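Local coordinates for protein CT_858 (Chlamydia trachomatis, PDB 3DOR) that is a secreted chlamydial protease, probably a serine-type endopeptidase that cuts within protein chains, at residues K5-D10 with Q45-Q50; T149-M154 with V182-V187; N330-I335 with Q561-D566. All coordinates share one frame; numbering follows the deposited sequence.

How the interactions relate
Three contacts in one chain illustrate three separate kinds of local packing in distant regions of a protease. Interaction 1 joins two helices near the N-terminus, interaction 2 lies within the PDZ domain, and interaction 3 packs a helix near the C-terminus on the sheet of the S41 peptidase region. The centres of interactions 1 and 2 are 28 Å apart, those of 2 and 3 are 45 Å apart, and 1 and 3, separated by 59 Å, lie on opposite sides of the chain's centre. No two of them touch. Sulfate ions lie near interactions 2 and 3, while the second subunit comes close to interaction 1.

Interaction 1 of 3, residues K5-D10 with Q45-Q50; sequences KNALQD and QKLRTQ
The CB of Ala7 faces both methyl groups of Leu47, 3.9 Å from CD1 and equally far from CD2, and this small apolar join is the buried part of a helix-to-helix contact. Its neighbour Leu8 adds a second layer nearer the surface. One of its methyls, CD1, lies 3.6 Å above the guanidinium plane of Arg48, over the centre of the group, while CD2 comes 3.6 Å from Arg48 NH1. The two side chains cross at about a right angle, and a bend at chi3 (142°) helps lay the flat end of the arginine over the leucine. This layer is close but faces solvent, since Arg48 is exposed and Leu8 partly so; the loose approach is Leu8 CD2 to Leu47 CD1, at 4.3 Å. No hydrogen bond spans the segments, so the join rests on van der Waals packing. Just past helix 36-48, Thr49 OG1 donates a hydrogen bond to Gln45 O at 3.0 Å, from the face of that carbonyl opposite to Thr49 N. Helix 55-67 closes the buried side, with Cys58 touching both Ala7 and Leu47, whereas Asn6 OD1 makes a weak hydrogen bond to His16 NE2 of the second subunit, on which Asp10 also packs.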
loop_
_atom_site.group_PDB
_atom_site.type_symbol
_atom_site.label_atom_id
_atom_site.label_comp_id
_atom_site.label_asym_id
_atom_site.label_seq_id
_atom_site.Cartn_x
_atom_site.Cartn_y
_atom_site.Cartn_z
ATOM N N LYS B 5 -15.887 8.173 -21.383
ATOM C CA LYS B 5 -14.623 8.900 -21.377
ATOM C C LYS B 5 -13.688 8.387 -20.288
ATOM O O LYS B 5 -12.492 8.218 -20.518
ATOM C CB LYS B 5 -14.869 10.400 -21.189
ATOM C CG LYS B 5 -15.566 11.053 -22.378
ATOM C CD LYS B 5 -15.942 12.510 -22.112
ATOM C CE LYS B 5 -16.644 13.112 -23.325
ATOM N NZ LYS B 5 -17.834 12.306 -23.740
ATOM N N ASN B 6 -14.235 8.144 -19.104
ATOM C CA ASN B 6 -13.433 7.643 -17.999
ATOM C C ASN B 6 -12.937 6.226 -18.283
ATOM O O ASN B 6 -11.798 5.884 -17.968
ATOM C CB ASN B 6 -14.247 7.674 -16.702
ATOM C CG ASN B 6 -14.178 9.022 -16.009
ATOM O OD1 ASN B 6 -13.142 9.397 -15.461
ATOM N ND2 ASN B 6 -15.279 9.759 -16.033
ATOM N N ALA B 7 -13.795 5.414 -18.889
ATOM C CA ALA B 7 -13.439 4.044 -19.221
ATOM C C ALA B 7 -12.285 4.052 -20.209
ATOM O O ALA B 7 -11.332 3.291 -20.069
ATOM C CB ALA B 7 -14.640 3.316 -19.818
ATOM N N LEU B 8 -12.374 4.919 -21.211
ATOM C CA LEU B 8 -11.323 5.022 -22.212
ATOM C C LEU B 8 -10.036 5.508 -21.558
ATOM O O LEU B 8 -8.940 5.032 -21.877
ATOM C CB LEU B 8 -11.738 5.998 -23.317
ATOM C CG LEU B 8 -12.739 5.510 -24.372
ATOM C CD1 LEU B 8 -13.344 6.708 -25.109
ATOM C CD2 LEU B 8 -12.034 4.581 -25.353
ATOM N N GLN B 9 -10.174 6.466 -20.644
ATOM C CA GLN B 9 -9.020 7.021 -19.949
ATOM C C GLN B 9 -8.312 5.929 -19.147
ATOM O O GLN B 9 -7.103 5.735 -19.263
ATOM C CB GLN B 9 -9.464 8.131 -18.994
ATOM C CG GLN B 9 -8.600 9.375 -19.038
ATOM C CD GLN B 9 -7.126 9.075 -18.857
ATOM O OE1 GLN B 9 -6.713 8.535 -17.830
ATOM N NE2 GLN B 9 -6.324 9.423 -19.859
ATOM N N ASP B 10 -9.074 5.209 -18.335
ATOM C CA ASP B 10 -8.489 4.163 -17.514
ATOM C C ASP B 10 -7.942 3.009 -18.351
ATOM O O ASP B 10 -6.933 2.398 -17.992
ATOM C CB ASP B 10 -9.512 3.685 -16.476
ATOM C CG ASP B 10 -9.903 4.793 -15.506
ATOM O OD1 ASP B 10 -8.998 5.534 -15.063
ATOM O OD2 ASP B 10 -11.101 4.927 -15.182
ATOM N N GLN B 45 -13.154 0.229 -29.107
ATOM C CA GLN B 45 -14.317 0.175 -29.974
ATOM C C GLN B 45 -15.547 -0.347 -29.257
ATOM O O GLN B 45 -16.648 0.164 -29.455
ATOM C CB GLN B 45 -14.025 -0.671 -31.208
ATOM C CG GLN B 45 -13.424 0.146 -32.328
ATOM C CD GLN B 45 -14.279 1.359 -32.652
ATOM O OE1 GLN B 45 -15.469 1.227 -32.956
ATOM N NE2 GLN B 45 -13.681 2.548 -32.582
ATOM N N LYS B 46 -15.369 -1.359 -28.420
ATOM C CA LYS B 46 -16.503 -1.896 -27.689
ATOM C C LYS B 46 -17.091 -0.806 -26.797
ATOM O O LYS B 46 -18.304 -0.719 -26.627
ATOM C CB LYS B 46 -16.080 -3.108 -26.852
ATOM C CG LYS B 46 -15.672 -4.304 -27.699
ATOM C CD LYS B 46 -15.541 -5.596 -26.888
ATOM C CE LYS B 46 -14.320 -5.592 -25.986
ATOM N NZ LYS B 46 -14.177 -6.888 -25.264
ATOM N N LEU B 47 -16.227 0.034 -26.238
ATOM C CA LEU B 47 -16.676 1.113 -25.365
ATOM C C LEU B 47 -17.289 2.264 -26.165
ATOM O O LEU B 47 -18.304 2.838 -25.770
ATOM C CB LEU B 47 -15.502 1.641 -24.533
ATOM C CG LEU B 47 -14.890 0.730 -23.468
ATOM C CD1 LEU B 47 -13.585 1.330 -22.993
ATOM C CD2 LEU B 47 -15.856 0.553 -22.306
ATOM N N ARG B 48 -16.671 2.594 -27.295
ATOM C CA ARG B 48 -17.152 3.687 -28.134
ATOM C C ARG B 48 -18.447 3.387 -28.883
ATOM O O ARG B 48 -19.283 4.270 -29.070
ATOM C CB ARG B 48 -16.074 4.091 -29.141
ATOM C CG ARG B 48 -14.867 4.761 -28.524
ATOM C CD ARG B 48 -14.068 5.482 -29.587
ATOM N NE ARG B 48 -13.525 6.741 -29.088
ATOM C CZ ARG B 48 -12.286 6.899 -28.635
ATOM N NH1 ARG B 48 -11.444 5.874 -28.620
ATOM N NH2 ARG B 48 -11.889 8.089 -28.196
ATOM N N THR B 49 -18.618 2.142 -29.307
ATOM C CA THR B 49 -19.810 1.760 -30.054
ATOM C C THR B 49 -21.030 1.504 -29.172
ATOM O O THR B 49 -22.076 1.073 -29.649
ATOM C CB THR B 49 -19.520 0.520 -30.926
ATOM O OG1 THR B 49 -18.388 0.794 -31.764
ATOM C CG2 THR B 49 -20.714 0.187 -31.815
ATOM N N GLN B 50 -20.902 1.789 -27.881
ATOM C CA GLN B 50 -22.006 1.596 -26.947
ATOM C C GLN B 50 -22.828 2.867 -26.770
ATOM O O GLN B 50 -22.281 3.970 -26.730
ATOM C CB GLN B 50 -21.474 1.149 -25.588
ATOM C CG GLN B 50 -21.448 -0.347 -25.400
ATOM C CD GLN B 50 -22.837 -0.956 -25.392
ATOM O OE1 GLN B 50 -23.727 -0.493 -24.679
ATOM N NE2 GLN B 50 -23.025 -2.008 -26.180
#

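Interaction 2 of 3, residues T149-M154 with V182-V187. With SO4 (sulfate ion), chain L.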
loop_
_atom_site.group_PDB
_atom_site.type_symbol
_atom_site.label_atom_id
_atom_site.label_comp_id
_atom_site.label_asym_id
_atom_site.label_seq_id
_atom_site.Cartn_x
_atom_site.Cartn_y
_atom_site.Cartn_z
ATOM N N THR B 149 -15.849 -20.340 -11.381
ATOM C CA THR B 149 -16.858 -19.300 -11.530
ATOM C C THR B 149 -18.239 -19.788 -11.986
ATOM O O THR B 149 -19.201 -19.014 -11.997
ATOM C CB THR B 149 -16.361 -18.211 -12.504
ATOM O OG1 THR B 149 -16.287 -18.749 -13.828
ATOM C CG2 THR B 149 -14.967 -17.731 -12.090
ATOM N N LEU B 150 -18.345 -21.062 -12.351
ATOM C CA LEU B 150 -19.622 -21.611 -12.807
ATOM C C LEU B 150 -20.738 -21.259 -11.817
ATOM O O LEU B 150 -21.782 -20.746 -12.207
ATOM C CB LEU B 150 -19.528 -23.135 -12.962
ATOM C CG LEU B 150 -20.495 -23.820 -13.940
ATOM C CD1 LEU B 150 -20.562 -25.306 -13.622
ATOM C CD2 LEU B 150 -21.870 -23.226 -13.840
ATOM N N PHE B 151 -20.514 -21.520 -10.534
ATOM C CA PHE B 151 -21.524 -21.215 -9.525
ATOM C C PHE B 151 -21.186 -20.007 -8.650
ATOM O O PHE B 151 -21.746 -19.841 -7.568
ATOM C CB PHE B 151 -21.765 -22.443 -8.645
ATOM C CG PHE B 151 -22.417 -23.591 -9.371
ATOM C CD1 PHE B 151 -22.009 -24.895 -9.138
ATOM C CD2 PHE B 151 -23.456 -23.371 -10.268
ATOM C CE1 PHE B 151 -22.627 -25.968 -9.787
ATOM C CE2 PHE B 151 -24.081 -24.437 -10.924
ATOM C CZ PHE B 151 -23.665 -25.736 -10.680
ATOM N N SER B 152 -20.289 -19.151 -9.123
ATOM C CA SER B 152 -19.908 -17.968 -8.351
ATOM C C SER B 152 -19.575 -16.811 -9.286
ATOM O O SER B 152 -18.478 -16.747 -9.844
ATOM C CB SER B 152 -18.701 -18.298 -7.457
ATOM O OG SER B 152 -18.447 -17.249 -6.547
ATOM N N ARG B 153 -20.535 -15.904 -9.466
ATOM C CA ARG B 153 -20.364 -14.752 -10.351
ATOM C C ARG B 153 -20.215 -13.500 -9.499
ATOM O O ARG B 153 -21.014 -13.256 -8.598
ATOM C CB ARG B 153 -21.569 -14.614 -11.279
ATOM C CG ARG B 153 -21.948 -15.899 -11.991
ATOM C CD ARG B 153 -20.863 -16.370 -12.947
ATOM N NE ARG B 153 -21.165 -17.711 -13.432
ATOM C CZ ARG B 153 -22.118 -18.002 -14.315
ATOM N NH1 ARG B 153 -22.863 -17.042 -14.842
ATOM N NH2 ARG B 153 -22.364 -19.267 -14.628
ATOM N N MET B 154 -19.204 -12.694 -9.800
ATOM C CA MET B 154 -18.948 -11.505 -9.004
ATOM C C MET B 154 -18.639 -10.270 -9.827
ATOM O O MET B 154 -17.704 -10.267 -10.622
ATOM C CB MET B 154 -17.783 -11.790 -8.056
ATOM C CG MET B 154 -18.082 -12.882 -7.037
ATOM S SD MET B 154 -16.602 -13.541 -6.249
ATOM C CE MET B 154 -16.156 -12.160 -5.228
ATOM N N VAL B 182 -33.161 -24.499 -9.416
ATOM C CA VAL B 182 -32.474 -23.877 -8.301
ATOM C C VAL B 182 -32.499 -22.349 -8.414
ATOM O O VAL B 182 -32.675 -21.803 -9.504
ATOM C CB VAL B 182 -31.018 -24.406 -8.241
ATOM C CG1 VAL B 182 -30.087 -23.354 -7.704
ATOM C CG2 VAL B 182 -30.966 -25.649 -7.365
ATOM N N LYS B 183 -32.333 -21.660 -7.289
ATOM C CA LYS B 183 -32.338 -20.201 -7.303
ATOM C C LYS B 183 -31.010 -19.578 -6.877
ATOM O O LYS B 183 -30.493 -19.873 -5.797
ATOM C CB LYS B 183 -33.443 -19.652 -6.399
ATOM C CG LYS B 183 -33.501 -18.136 -6.417
ATOM C CD LYS B 183 -34.501 -17.572 -5.423
ATOM C CE LYS B 183 -34.616 -16.057 -5.590
ATOM N NZ LYS B 183 -35.447 -15.418 -4.531
ATOM N N TRP B 184 -30.468 -18.710 -7.725
ATOM C CA TRP B 184 -29.221 -18.031 -7.408
ATOM C C TRP B 184 -29.341 -17.255 -6.106
ATOM O O TRP B 184 -30.374 -16.636 -5.822
ATOM C CB TRP B 184 -28.839 -17.021 -8.495
ATOM C CG TRP B 184 -28.257 -17.587 -9.750
ATOM C CD1 TRP B 184 -28.886 -17.730 -10.949
ATOM C CD2 TRP B 184 -26.914 -18.054 -9.942
ATOM N NE1 TRP B 184 -28.021 -18.253 -11.877
ATOM C CE2 TRP B 184 -26.803 -18.462 -11.286
ATOM C CE3 TRP B 184 -25.793 -18.160 -9.107
ATOM C CZ2 TRP B 184 -25.616 -18.974 -11.821
ATOM C CZ3 TRP B 184 -24.610 -18.665 -9.636
ATOM C CH2 TRP B 184 -24.532 -19.065 -10.983
ATOM N N ARG B 185 -28.280 -17.295 -5.313
ATOM C CA ARG B 185 -28.231 -16.536 -4.075
ATOM C C ARG B 185 -27.661 -15.215 -4.589
ATOM O O ARG B 185 -26.477 -15.130 -4.921
ATOM C CB ARG B 185 -27.282 -17.202 -3.082
ATOM C CG ARG B 185 -27.978 -17.678 -1.821
ATOM C CD ARG B 185 -28.043 -19.191 -1.693
ATOM N NE ARG B 185 -27.237 -19.632 -0.560
ATOM C CZ ARG B 185 -27.286 -20.845 -0.017
ATOM N NH1 ARG B 185 -28.114 -21.762 -0.494
ATOM N NH2 ARG B 185 -26.493 -21.147 1.002
ATOM N N TYR B 186 -28.513 -14.197 -4.664
ATOM C CA TYR B 186 -28.138 -12.900 -5.213
ATOM C C TYR B 186 -27.947 -11.752 -4.227
ATOM O O TYR B 186 -28.697 -11.592 -3.265
ATOM C CB TYR B 186 -29.185 -12.503 -6.262
ATOM C CG TYR B 186 -28.912 -11.221 -7.020
ATOM C CD1 TYR B 186 -27.919 -11.162 -7.992
ATOM C CD2 TYR B 186 -29.667 -10.073 -6.781
ATOM C CE1 TYR B 186 -27.683 -9.992 -8.713
ATOM C CE2 TYR B 186 -29.441 -8.894 -7.494
ATOM C CZ TYR B 186 -28.447 -8.860 -8.460
ATOM O OH TYR B 186 -28.215 -7.698 -9.173
ATOM N N VAL B 187 -26.917 -10.957 -4.485
ATOM C CA VAL B 187 -26.610 -9.784 -3.680
ATOM C C VAL B 187 -26.641 -8.622 -4.670
ATOM O O VAL B 187 -25.840 -8.577 -5.607
ATOM C CB VAL B 187 -25.202 -9.885 -3.028
ATOM C CG1 VAL B 187 -24.818 -8.557 -2.396
ATOM C CG2 VAL B 187 -25.196 -10.978 -1.961
HETATM S S SO4 L . -32.009 -21.648 -1.152
HETATM O O1 SO4 L . -33.040 -22.748 -0.929
HETATM O O2 SO4 L . -32.090 -20.664 -0.007
HETATM O O3 SO4 L . -30.602 -22.210 -1.198
HETATM O O4 SO4 L . -32.332 -21.011 -2.495
#
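Trp184 drives the outer edge of its six-membered ring into the turn that follows helix 140-150. Its CH2 lies 3.4 Å from Leu150 O, in the plane of the indole, and CZ3 comes 3.7 Å from Phe151 O near the same edge. The Phe151 ring is met more loosely, also at its edge, with CD2 4.5 Å from Trp184 CH2. That same CH2 stands 4.2 Å above the centre of the Arg153 guanidinium, so the tip of the indole is shared by backbone oxygens, an aromatic edge and the face of a cation.

The next shell fixes the arginine. Arg153 NE donates to Thr149 O at 2.8 Å, with the acceptor in the guanidinium plane, and NH2 donates to Leu150 O at 2.9 Å, where the acceptor is tilted 32° from that plane. Thr149 O also takes Ser152 N, at 3.1 Å and from the face of the Thr149 carbonyl opposite to Arg153 NE, which ties the turn to the arginine. With CG beside its backbone N (chi1 -77°), Trp184 swings its CZ3-CH2 edge to the 150-151 carbonyls.

Further out, strand 83-92 pairs with both strand 152-154 and strand 177-187 in the antiparallel sheet of the PDZ domain, and Pro162 touches both Trp184 and Arg153. Arg185 NH1 makes only a weak bond to a sulfate ion, probably from the crystallisation liquor.

With no hydrogen bond across the segments, Arg153 probably offsets the partial negative charge of the carbonyls at the helix end, while the indole's slightly positive C-H edge meets carbonyl oxygens in a favourable sense.

Interaction 3 of 3, residues N330-I335 with Q561-D566; sequences NTEALI and QLINND
Ile563 lays its CG1 branch over the methyl of Ala333, with CG1 3.7 Å and CD1 4.0 Å from Ala333 CB. The pair joins helix 549-564 to strand 333-337 of the mixed sheet in the S41 peptidase region, which belongs to the ClpP/crotonase clan, so the contact is helix-on-sheet packing between parts of the chain more than 200 residues apart. Because CG1 stands beside the backbone N (chi1 -65°) and CG2 anti to it, the two branches of the isoleucine part: CG1 carries CD1 against Ala333 and the preceding Glu332, whose CB it meets at 3.9 Å, and CG2 turns to the carboxylate. Glu332 and Ile563 cross at about a right angle.

The acid is held by other partners. Its OE1 accepts from His291 ND1 and its OE2 from Lys292 N, both at the start of the adjacent strand 290-297, and His291 itself touches Ile563. Val559, a turn earlier on the helix, extends the apolar layer over Ala333 and Ile335. A sulfate ion, probably from the crystallisation liquor, lies about 6 Å from the Glu332 side chain. Packed beside a carboxylate oxygen already engaged by histidine, Ile563 CG2 lies 3.6 Å from Glu332 OE1.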
loop_
_atom_site.group_PDB
_atom_site.type_symbol
_atom_site.label_atom_id
_atom_site.label_comp_id
_atom_site.label_asym_id
_atom_site.label_seq_id
_atom_site.Cartn_x
_atom_site.Cartn_y
_atom_site.Cartn_z
ATOM N N ASN B 330 10.849 -41.152 11.890
ATOM C CA ASN B 330 9.776 -42.126 12.023
ATOM C C ASN B 330 9.117 -42.474 10.713
ATOM O O ASN B 330 7.974 -42.929 10.694
ATOM C CB ASN B 330 8.725 -41.564 12.966
ATOM C CG ASN B 330 9.272 -41.325 14.345
ATOM O OD1 ASN B 330 9.322 -42.241 15.164
ATOM N ND2 ASN B 330 9.713 -40.096 14.607
ATOM N N THR B 331 9.858 -42.319 9.626
ATOM C CA THR B 331 9.273 -42.541 8.327
ATOM C C THR B 331 10.315 -43.033 7.303
ATOM O O THR B 331 11.520 -42.863 7.505
ATOM C CB THR B 331 8.622 -41.186 7.934
ATOM O OG1 THR B 331 7.228 -41.366 7.677
ATOM C CG2 THR B 331 9.331 -40.556 6.801
ATOM N N GLU B 332 9.853 -43.660 6.222
ATOM C CA GLU B 332 10.748 -44.151 5.163
ATOM C C GLU B 332 10.626 -43.303 3.888
ATOM O O GLU B 332 11.499 -43.324 3.031
ATOM C CB GLU B 332 10.425 -45.611 4.804
ATOM C CG GLU B 332 10.748 -46.636 5.890
ATOM C CD GLU B 332 10.190 -48.018 5.561
ATOM O OE1 GLU B 332 10.633 -48.630 4.562
ATOM O OE2 GLU B 332 9.302 -48.493 6.298
ATOM N N ALA B 333 9.513 -42.601 3.746
ATOM C CA ALA B 333 9.280 -41.750 2.581
ATOM C C ALA B 333 8.236 -40.731 3.001
ATOM O O ALA B 333 7.605 -40.893 4.041
ATOM C CB ALA B 333 8.780 -42.574 1.395
ATOM N N LEU B 334 8.045 -39.698 2.188
ATOM C CA LEU B 334 7.108 -38.640 2.519
ATOM C C LEU B 334 6.261 -38.225 1.318
ATOM O O LEU B 334 6.788 -37.956 0.236
ATOM C CB LEU B 334 7.893 -37.416 3.001
ATOM C CG LEU B 334 7.315 -36.293 3.880
ATOM C CD1 LEU B 334 7.846 -34.977 3.351
ATOM C CD2 LEU B 334 5.805 -36.282 3.922
ATOM N N ILE B 335 4.951 -38.164 1.520
ATOM C CA ILE B 335 4.051 -37.712 0.476
ATOM C C ILE B 335 3.647 -36.285 0.834
ATOM O O ILE B 335 3.192 -36.020 1.953
ATOM C CB ILE B 335 2.779 -38.572 0.390
ATOM C CG1 ILE B 335 3.135 -40.000 -0.054
ATOM C CG2 ILE B 335 1.798 -37.943 -0.605
ATOM C CD1 ILE B 335 1.966 -40.958 0.009
ATOM N N GLN B 561 7.642 -48.020 -4.739
ATOM C CA GLN B 561 8.748 -48.127 -5.690
ATOM C C GLN B 561 9.863 -47.177 -5.279
ATOM O O GLN B 561 11.035 -47.522 -5.383
ATOM C CB GLN B 561 8.300 -47.784 -7.113
ATOM C CG GLN B 561 7.436 -48.838 -7.770
ATOM C CD GLN B 561 7.027 -48.439 -9.178
ATOM O OE1 GLN B 561 7.864 -48.350 -10.077
ATOM N NE2 GLN B 561 5.739 -48.186 -9.373
ATOM N N LEU B 562 9.508 -45.976 -4.826
ATOM C CA LEU B 562 10.531 -45.027 -4.393
ATOM C C LEU B 562 11.315 -45.622 -3.224
ATOM O O LEU B 562 12.545 -45.528 -3.177
ATOM C CB LEU B 562 9.913 -43.702 -3.946
ATOM C CG LEU B 562 9.389 -42.723 -4.997
ATOM C CD1 LEU B 562 8.766 -41.518 -4.297
ATOM C CD2 LEU B 562 10.528 -42.276 -5.916
ATOM N N ILE B 563 10.601 -46.223 -2.272
ATOM C CA ILE B 563 11.266 -46.821 -1.123
ATOM C C ILE B 563 12.154 -47.964 -1.596
ATOM O O ILE B 563 13.294 -48.079 -1.160
ATOM C CB ILE B 563 10.246 -47.333 -0.077
ATOM C CG1 ILE B 563 9.466 -46.145 0.500
ATOM C CG2 ILE B 563 10.969 -48.067 1.054
ATOM C CD1 ILE B 563 8.438 -46.513 1.537
ATOM N N ASN B 564 11.641 -48.788 -2.508
ATOM C CA ASN B 564 12.406 -49.916 -3.036
ATOM C C ASN B 564 13.701 -49.473 -3.696
ATOM O O ASN B 564 14.734 -50.118 -3.531
ATOM C CB ASN B 564 11.586 -50.710 -4.058
ATOM C CG ASN B 564 10.483 -51.524 -3.422
ATOM O OD1 ASN B 564 9.647 -52.097 -4.123
ATOM N ND2 ASN B 564 10.470 -51.585 -2.095
ATOM N N ASN B 565 13.636 -48.378 -4.452
ATOM C CA ASN B 565 14.807 -47.855 -5.144
ATOM C C ASN B 565 15.236 -48.898 -6.194
ATOM O O ASN B 565 16.417 -49.221 -6.325
ATOM C CB ASN B 565 15.911 -47.605 -4.109
ATOM C CG ASN B 565 16.843 -46.475 -4.496
ATOM O OD1 ASN B 565 16.489 -45.591 -5.278
ATOM N ND2 ASN B 565 18.038 -46.485 -3.923
ATOM N N ASP B 566 14.249 -49.404 -6.941
ATOM C CA ASP B 566 14.446 -50.435 -7.972
ATOM C C ASP B 566 14.342 -49.954 -9.424
ATOM O O ASP B 566 13.342 -50.235 -10.093
ATOM C CB ASP B 566 13.408 -51.545 -7.796
ATOM C CG ASP B 566 14.030 -52.883 -7.480
ATOM O OD1 ASP B 566 14.317 -53.134 -6.292
ATOM O OD2 ASP B 566 14.238 -53.684 -8.421
#